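Local structure of arginine decarboxylase (Campylobacter jejuni subsp. jejuni, 3NZP) at residues L85-Y90 against G517-V522; L48-H53 against F530-E535. The protein probably catalyses the pyridoxal-phosphate-dependent decarboxylation of arginine to agmatine, a step in polyamine biosynthesis. One frame throughout, in Å; residues are numbered along the deposited sequence.

Overall arrangement
Both contacts join N-terminal parts of the chain to C-terminal ones. L48-H53 comes first in sequence, followed by L85-Y90, G517-V522 and F530-E535, so interaction 2 brackets interaction 1. In interaction 1 the loop after the first strand of the eight-stranded parallel barrel, 79-84, meets the loop between strands 510-513 and 534-540. Interaction 2 pairs strand 47-50 with strand 534-540 in the separate mixed sheet. The centres lie about 12 Å apart, and E521 of interaction 1 bridges them: its OE2 forms a salt bridge with R50 NH1 at 2.7 Å, while OE1 probably hydrogen-bonds H532 NE2. The cofactor-binding barrel is thereby joined to the C-terminal beta domain.

Interaction 1: L85-Y90 against G517-V522; sequences LKVNQY and GAYQEV. With PLP (pyridoxal-5'-phosphate), chain E.
V87 lies over one face of the Y519 ring, its CB 3.9 Å from the ring centroid in a CH-pi contact. CG1 of V87, placed beside its own backbone N (chi1 -41°), extends toward the phenol end of the same ring. K86 CD lies at the ring edge, close to the ring plane. The backbones close this buried side: Y519 N donates to V87 O at 2.8 Å. N88 CG is anti to the backbone N (chi1 -171°), which carries the amide across so that ND2 can donate to G517 O at 3.2 Å and to E521 OE2 at 3.1 Å. The first bond lies in the amide plane; the second meets the carboxylate from above its plane. N88 OD1 accepts from Y90 N at 2.8 Å, forming an Asx turn just before helix 91-100. Buried V522 crosses Q89 at about a right angle, CG1 toward NE2, but is poorly ordered, leaving its details uncertain.

The other side is looser. Y90 and E521 are both partly exposed; E521 CB lies 4.3 Å from the Y90 ring centroid over one face, and OE1 also lies over a face, the carboxylate tilted 26° from the ring. OE2 forms a salt bridge with R50, and OE1 is hydrogen-bonded to H532. L529 and L563 of the second subunit pack against Q89 and Y90, respectively.

Y519 OH donates to O3P of the pyridoxal phosphate at 2.6 Å, with S236, G274, G322 and R323 also hydrogen-bonded to the cofactor. K86, the predicted Schiff-base lysine, not attached here, runs alongside the cofactor near C4A; the closeness of NZ is doubtful at 3.0 Å resolution. The arrangement fits fold-type III decarboxylases: the barrel supplies the lysine, and a C-terminal loop held against its turn supplies a tyrosine that helps fix the phosphate.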
loop_
_atom_site.group_PDB
_atom_site.type_symbol
_atom_site.label_atom_id
_atom_site.label_comp_id
_atom_site.label_asym_id
_atom_site.label_seq_id
_atom_site.Cartn_x
_atom_site.Cartn_y
_atom_site.Cartn_z
ATOM N N LEU B 85 -4.141 18.361 -0.026
ATOM C CA LEU B 85 -2.831 17.922 0.433
ATOM C C LEU B 85 -2.722 16.407 0.500
ATOM O O LEU B 85 -1.641 15.847 0.319
ATOM C CB LEU B 85 -2.525 18.520 1.800
ATOM C CG LEU B 85 -2.162 20.002 1.794
ATOM C CD1 LEU B 85 -2.325 20.550 3.205
ATOM C CD2 LEU B 85 -0.725 20.210 1.270
ATOM N N LYS B 86 -3.848 15.744 0.735
ATOM C CA LYS B 86 -3.849 14.294 0.836
ATOM C C LYS B 86 -3.214 13.546 -0.347
ATOM O O LYS B 86 -2.780 12.416 -0.174
ATOM C CB LYS B 86 -5.274 13.780 1.067
ATOM C CG LYS B 86 -6.101 13.627 -0.181
ATOM C CD LYS B 86 -6.338 12.169 -0.506
ATOM C CE LYS B 86 -7.203 11.483 0.550
ATOM N NZ LYS B 86 -8.566 12.087 0.718
ATOM N N VAL B 87 -3.143 14.149 -1.536
ATOM C CA VAL B 87 -2.549 13.443 -2.680
ATOM C C VAL B 87 -1.024 13.515 -2.680
ATOM O O VAL B 87 -0.364 12.786 -3.421
ATOM C CB VAL B 87 -3.070 13.969 -4.072
ATOM C CG1 VAL B 87 -4.553 14.225 -4.015
ATOM C CG2 VAL B 87 -2.307 15.216 -4.504
ATOM N N ASN B 88 -0.476 14.406 -1.857
ATOM C CA ASN B 88 0.966 14.566 -1.739
ATOM C C ASN B 88 1.288 15.680 -0.771
ATOM O O ASN B 88 1.056 16.845 -1.078
ATOM C CB ASN B 88 1.588 14.911 -3.086
ATOM C CG ASN B 88 3.093 14.857 -3.036
ATOM O OD1 ASN B 88 3.694 15.208 -2.017
ATOM N ND2 ASN B 88 3.715 14.414 -4.119
ATOM N N GLN B 89 1.827 15.346 0.394
ATOM C CA GLN B 89 2.141 16.396 1.355
ATOM C C GLN B 89 3.615 16.720 1.439
ATOM O O GLN B 89 4.025 17.532 2.268
ATOM C CB GLN B 89 1.654 16.028 2.746
ATOM C CG GLN B 89 0.220 15.627 2.811
ATOM C CD GLN B 89 0.070 14.142 3.009
ATOM O OE1 GLN B 89 0.641 13.575 3.942
ATOM N NE2 GLN B 89 -0.703 13.497 2.140
ATOM N N TYR B 90 4.417 16.091 0.592
ATOM C CA TYR B 90 5.851 16.335 0.620
ATOM C C TYR B 90 6.198 17.777 0.293
ATOM O O TYR B 90 5.699 18.343 -0.677
ATOM C CB TYR B 90 6.555 15.359 -0.324
ATOM C CG TYR B 90 6.676 13.972 0.278
ATOM C CD1 TYR B 90 7.906 13.490 0.723
ATOM C CD2 TYR B 90 5.555 13.176 0.476
ATOM C CE1 TYR B 90 8.014 12.250 1.355
ATOM C CE2 TYR B 90 5.651 11.938 1.107
ATOM C CZ TYR B 90 6.881 11.484 1.546
ATOM O OH TYR B 90 6.972 10.270 2.199
ATOM N N GLY B 517 3.862 11.540 -9.584
ATOM C CA GLY B 517 3.839 12.585 -8.578
ATOM C C GLY B 517 2.580 12.682 -7.728
ATOM O O GLY B 517 2.437 13.599 -6.922
ATOM N N ALA B 518 1.657 11.748 -7.881
ATOM C CA ALA B 518 0.449 11.815 -7.084
ATOM C C ALA B 518 0.136 10.489 -6.388
ATOM O O ALA B 518 0.174 9.418 -7.005
ATOM C CB ALA B 518 -0.710 12.238 -7.948
ATOM N N TYR B 519 -0.147 10.561 -5.093
ATOM C CA TYR B 519 -0.475 9.369 -4.340
ATOM C C TYR B 519 0.611 8.278 -4.214
ATOM O O TYR B 519 0.435 7.336 -3.454
ATOM C CB TYR B 519 -1.734 8.750 -4.934
ATOM C CG TYR B 519 -2.964 9.571 -4.693
ATOM C CD1 TYR B 519 -3.337 9.912 -3.394
ATOM C CD2 TYR B 519 -3.795 9.962 -5.751
ATOM C CE1 TYR B 519 -4.508 10.609 -3.147
ATOM C CE2 TYR B 519 -4.974 10.662 -5.516
ATOM C CZ TYR B 519 -5.325 10.975 -4.207
ATOM O OH TYR B 519 -6.511 11.603 -3.925
ATOM N N GLN B 520 1.728 8.375 -4.923
ATOM C CA GLN B 520 2.725 7.314 -4.801
ATOM C C GLN B 520 3.624 7.429 -3.606
ATOM O O GLN B 520 3.850 6.458 -2.891
ATOM C CB GLN B 520 3.588 7.258 -6.039
ATOM C CG GLN B 520 2.744 7.095 -7.243
ATOM C CD GLN B 520 1.821 5.922 -7.079
ATOM O OE1 GLN B 520 2.262 4.777 -7.077
ATOM N NE2 GLN B 520 0.519 6.201 -6.920
ATOM N N GLU B 521 4.154 8.617 -3.387
ATOM C CA GLU B 521 5.045 8.804 -2.269
ATOM C C GLU B 521 4.304 8.625 -0.955
ATOM O O GLU B 521 4.837 8.006 -0.032
ATOM C CB GLU B 521 5.669 10.186 -2.341
ATOM C CG GLU B 521 6.177 10.550 -3.716
ATOM C CD GLU B 521 6.877 11.871 -3.704
ATOM O OE1 GLU B 521 7.896 11.979 -2.992
ATOM O OE2 GLU B 521 6.407 12.803 -4.390
ATOM N N VAL B 522 3.083 9.161 -0.877
ATOM C CA VAL B 522 2.263 9.064 0.337
ATOM C C VAL B 522 1.906 7.616 0.632
ATOM O O VAL B 522 1.691 7.231 1.784
ATOM C CB VAL B 522 0.934 9.888 0.230
ATOM C CG1 VAL B 522 1.175 11.340 0.630
ATOM C CG2 VAL B 522 0.391 9.827 -1.181
HETATM N N1 PLP E . -11.573 16.434 -2.535
HETATM C C2 PLP E . -11.799 15.715 -1.431
HETATM C C2A PLP E . -12.852 16.179 -0.460
HETATM C C3 PLP E . -11.034 14.540 -1.168
HETATM O O3 PLP E . -11.257 13.802 -0.032
HETATM C C4 PLP E . -10.033 14.132 -2.151
HETATM C C4A PLP E . -9.216 12.919 -1.945
HETATM C C5 PLP E . -9.849 14.966 -3.320
HETATM C C6 PLP E . -10.657 16.103 -3.465
HETATM C C5A PLP E . -8.812 14.628 -4.401
HETATM O O4P PLP E . -9.432 14.053 -5.566
HETATM P P PLP E . -8.274 13.744 -6.658
HETATM O O1P PLP E . -8.917 13.429 -7.947
HETATM O O2P PLP E . -7.311 15.008 -6.858
HETATM O O3P PLP E . -7.405 12.485 -6.191
#

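Interaction 2: L48-H53 against F530-E535; sequences LLRFPH and FTHPTE
The flat guanidinium of R50 receives the E535 carboxylate at its edge, with the two planes 68° apart. NE donates to OE2 at 2.8 Å, close to the guanidinium plane but from above the carboxylate plane, and NH2 adds a weak bond to OE1. The H532 ring lies nearby, with R50 NH2 toward its edge and L48 CD2 approaching obliquely at 3.9 Å from CE1. R50 and E535 extend from a parallel pairing of strands, bridged at L48 and E535, in the mixed sheet of the C-terminal beta domain, where an N-terminal strand is built in between strands 330-341 and 534-540; H532 comes from the loop before strand 534-540.

L48 N donates to T534 O at 2.8 Å, and L48 and E535 direct their side chains to the same face of the sheet, CB to CB 4.0 Å. E535 CG sits between its backbone N and carbonyl carbon (chi1 74°); from there the extended chain carries the carboxylate to R50. The other terminal nitrogen of R50, NH1, is held by E521 and H329, so the buried arginine is gripped by two carboxylates. H532 is steadied within its own loop: ND1 donates to a lone pair of P533 O at 2.7 Å.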
loop_
_atom_site.group_PDB
_atom_site.type_symbol
_atom_site.label_atom_id
_atom_site.label_comp_id
_atom_site.label_asym_id
_atom_site.label_seq_id
_atom_site.Cartn_x
_atom_site.Cartn_y
_atom_site.Cartn_z
ATOM N N LEU B 48 14.165 10.372 -7.444
ATOM C CA LEU B 48 12.900 10.976 -7.799
ATOM C C LEU B 48 13.179 12.440 -8.139
ATOM O O LEU B 48 13.725 13.170 -7.319
ATOM C CB LEU B 48 11.937 10.896 -6.629
ATOM C CG LEU B 48 10.600 11.591 -6.895
ATOM C CD1 LEU B 48 9.872 10.833 -7.987
ATOM C CD2 LEU B 48 9.757 11.647 -5.623
ATOM N N LEU B 49 12.822 12.862 -9.349
ATOM C CA LEU B 49 13.041 14.247 -9.756
ATOM C C LEU B 49 11.735 15.024 -9.774
ATOM O O LEU B 49 10.712 14.514 -10.229
ATOM C CB LEU B 49 13.673 14.312 -11.143
ATOM C CG LEU B 49 15.012 13.582 -11.237
ATOM C CD1 LEU B 49 15.618 13.745 -12.625
ATOM C CD2 LEU B 49 15.935 14.149 -10.185
ATOM N N ARG B 50 11.772 16.251 -9.261
ATOM C CA ARG B 50 10.597 17.109 -9.245
ATOM C C ARG B 50 10.870 18.309 -10.144
ATOM O O ARG B 50 11.911 18.970 -10.026
ATOM C CB ARG B 50 10.294 17.610 -7.835
ATOM C CG ARG B 50 9.787 16.579 -6.869
ATOM C CD ARG B 50 9.400 17.250 -5.547
ATOM N NE ARG B 50 9.497 16.333 -4.407
ATOM C CZ ARG B 50 8.746 15.245 -4.243
ATOM N NH1 ARG B 50 7.825 14.928 -5.148
ATOM N NH2 ARG B 50 8.930 14.472 -3.180
ATOM N N PHE B 51 9.929 18.589 -11.036
ATOM C CA PHE B 51 10.052 19.709 -11.957
ATOM C C PHE B 51 8.976 20.750 -11.665
ATOM O O PHE B 51 7.860 20.677 -12.191
ATOM C CB PHE B 51 9.924 19.205 -13.393
ATOM C CG PHE B 51 11.061 18.334 -13.826
ATOM C CD1 PHE B 51 12.282 18.897 -14.189
ATOM C CD2 PHE B 51 10.913 16.950 -13.877
ATOM C CE1 PHE B 51 13.337 18.101 -14.601
ATOM C CE2 PHE B 51 11.964 16.135 -14.286
ATOM C CZ PHE B 51 13.183 16.714 -14.653
ATOM N N PRO B 52 9.298 21.738 -10.819
ATOM C CA PRO B 52 8.347 22.787 -10.465
ATOM C C PRO B 52 7.653 23.378 -11.685
ATOM O O PRO B 52 6.459 23.669 -11.643
ATOM C CB PRO B 52 9.212 23.814 -9.750
ATOM C CG PRO B 52 10.280 22.987 -9.143
ATOM C CD PRO B 52 10.616 22.023 -10.243
ATOM N N HIS B 53 8.388 23.552 -12.776
ATOM C CA HIS B 53 7.796 24.110 -13.983
ATOM C C HIS B 53 6.528 23.370 -14.406
ATOM O O HIS B 53 5.530 23.993 -14.773
ATOM C CB HIS B 53 8.809 24.100 -15.135
ATOM C CG HIS B 53 8.190 24.337 -16.478
ATOM N ND1 HIS B 53 8.030 23.332 -17.410
ATOM C CD2 HIS B 53 7.650 25.451 -17.028
ATOM C CE1 HIS B 53 7.422 23.819 -18.477
ATOM N NE2 HIS B 53 7.180 25.102 -18.271
ATOM N N PHE B 530 13.253 -0.593 1.991
ATOM C CA PHE B 530 13.820 0.291 0.970
ATOM C C PHE B 530 13.180 1.657 1.170
ATOM O O PHE B 530 12.041 1.881 0.761
ATOM C CB PHE B 530 13.526 -0.228 -0.453
ATOM C CG PHE B 530 14.300 -1.463 -0.827
ATOM C CD1 PHE B 530 13.715 -2.722 -0.751
ATOM C CD2 PHE B 530 15.632 -1.370 -1.219
ATOM C CE1 PHE B 530 14.452 -3.876 -1.054
ATOM C CE2 PHE B 530 16.378 -2.516 -1.524
ATOM C CZ PHE B 530 15.786 -3.769 -1.440
ATOM N N THR B 531 13.905 2.568 1.815
ATOM C CA THR B 531 13.364 3.901 2.084
ATOM C C THR B 531 13.233 4.775 0.849
ATOM O O THR B 531 13.773 4.463 -0.213
ATOM C CB THR B 531 14.218 4.673 3.117
ATOM O OG1 THR B 531 15.501 4.986 2.551
ATOM C CG2 THR B 531 14.391 3.842 4.390
ATOM N N HIS B 532 12.500 5.873 1.007
ATOM C CA HIS B 532 12.265 6.812 -0.083
ATOM C C HIS B 532 13.605 7.081 -0.780
ATOM O O HIS B 532 14.625 7.301 -0.128
ATOM C CB HIS B 532 11.642 8.097 0.488
ATOM C CG HIS B 532 11.190 9.078 -0.551
ATOM N ND1 HIS B 532 11.951 9.400 -1.655
ATOM C CD2 HIS B 532 10.096 9.877 -0.604
ATOM C CE1 HIS B 532 11.350 10.358 -2.339
ATOM N NE2 HIS B 532 10.223 10.667 -1.721
ATOM N N PRO B 533 13.621 7.022 -2.118
ATOM C CA PRO B 533 14.855 7.262 -2.861
ATOM C C PRO B 533 15.279 8.719 -2.798
ATOM O O PRO B 533 14.511 9.571 -2.367
ATOM C CB PRO B 533 14.495 6.807 -4.279
ATOM C CG PRO B 533 13.041 7.084 -4.365
ATOM C CD PRO B 533 12.529 6.631 -3.023
ATOM N N THR B 534 16.508 9.006 -3.205
ATOM C CA THR B 534 16.969 10.381 -3.179
ATOM C C THR B 534 16.100 11.210 -4.118
ATOM O O THR B 534 15.782 10.773 -5.221
ATOM C CB THR B 534 18.422 10.489 -3.634
ATOM O OG1 THR B 534 19.270 9.842 -2.681
ATOM C CG2 THR B 534 18.823 11.935 -3.767
ATOM N N GLU B 535 15.692 12.394 -3.681
ATOM C CA GLU B 535 14.882 13.238 -4.541
ATOM C C GLU B 535 15.579 14.570 -4.738
ATOM O O GLU B 535 16.325 15.027 -3.871
ATOM C CB GLU B 535 13.498 13.457 -3.945
ATOM C CG GLU B 535 13.446 14.411 -2.762
ATOM C CD GLU B 535 12.005 14.691 -2.317
ATOM O OE1 GLU B 535 11.342 13.748 -1.794
ATOM O OE2 GLU B 535 11.539 15.851 -2.507
#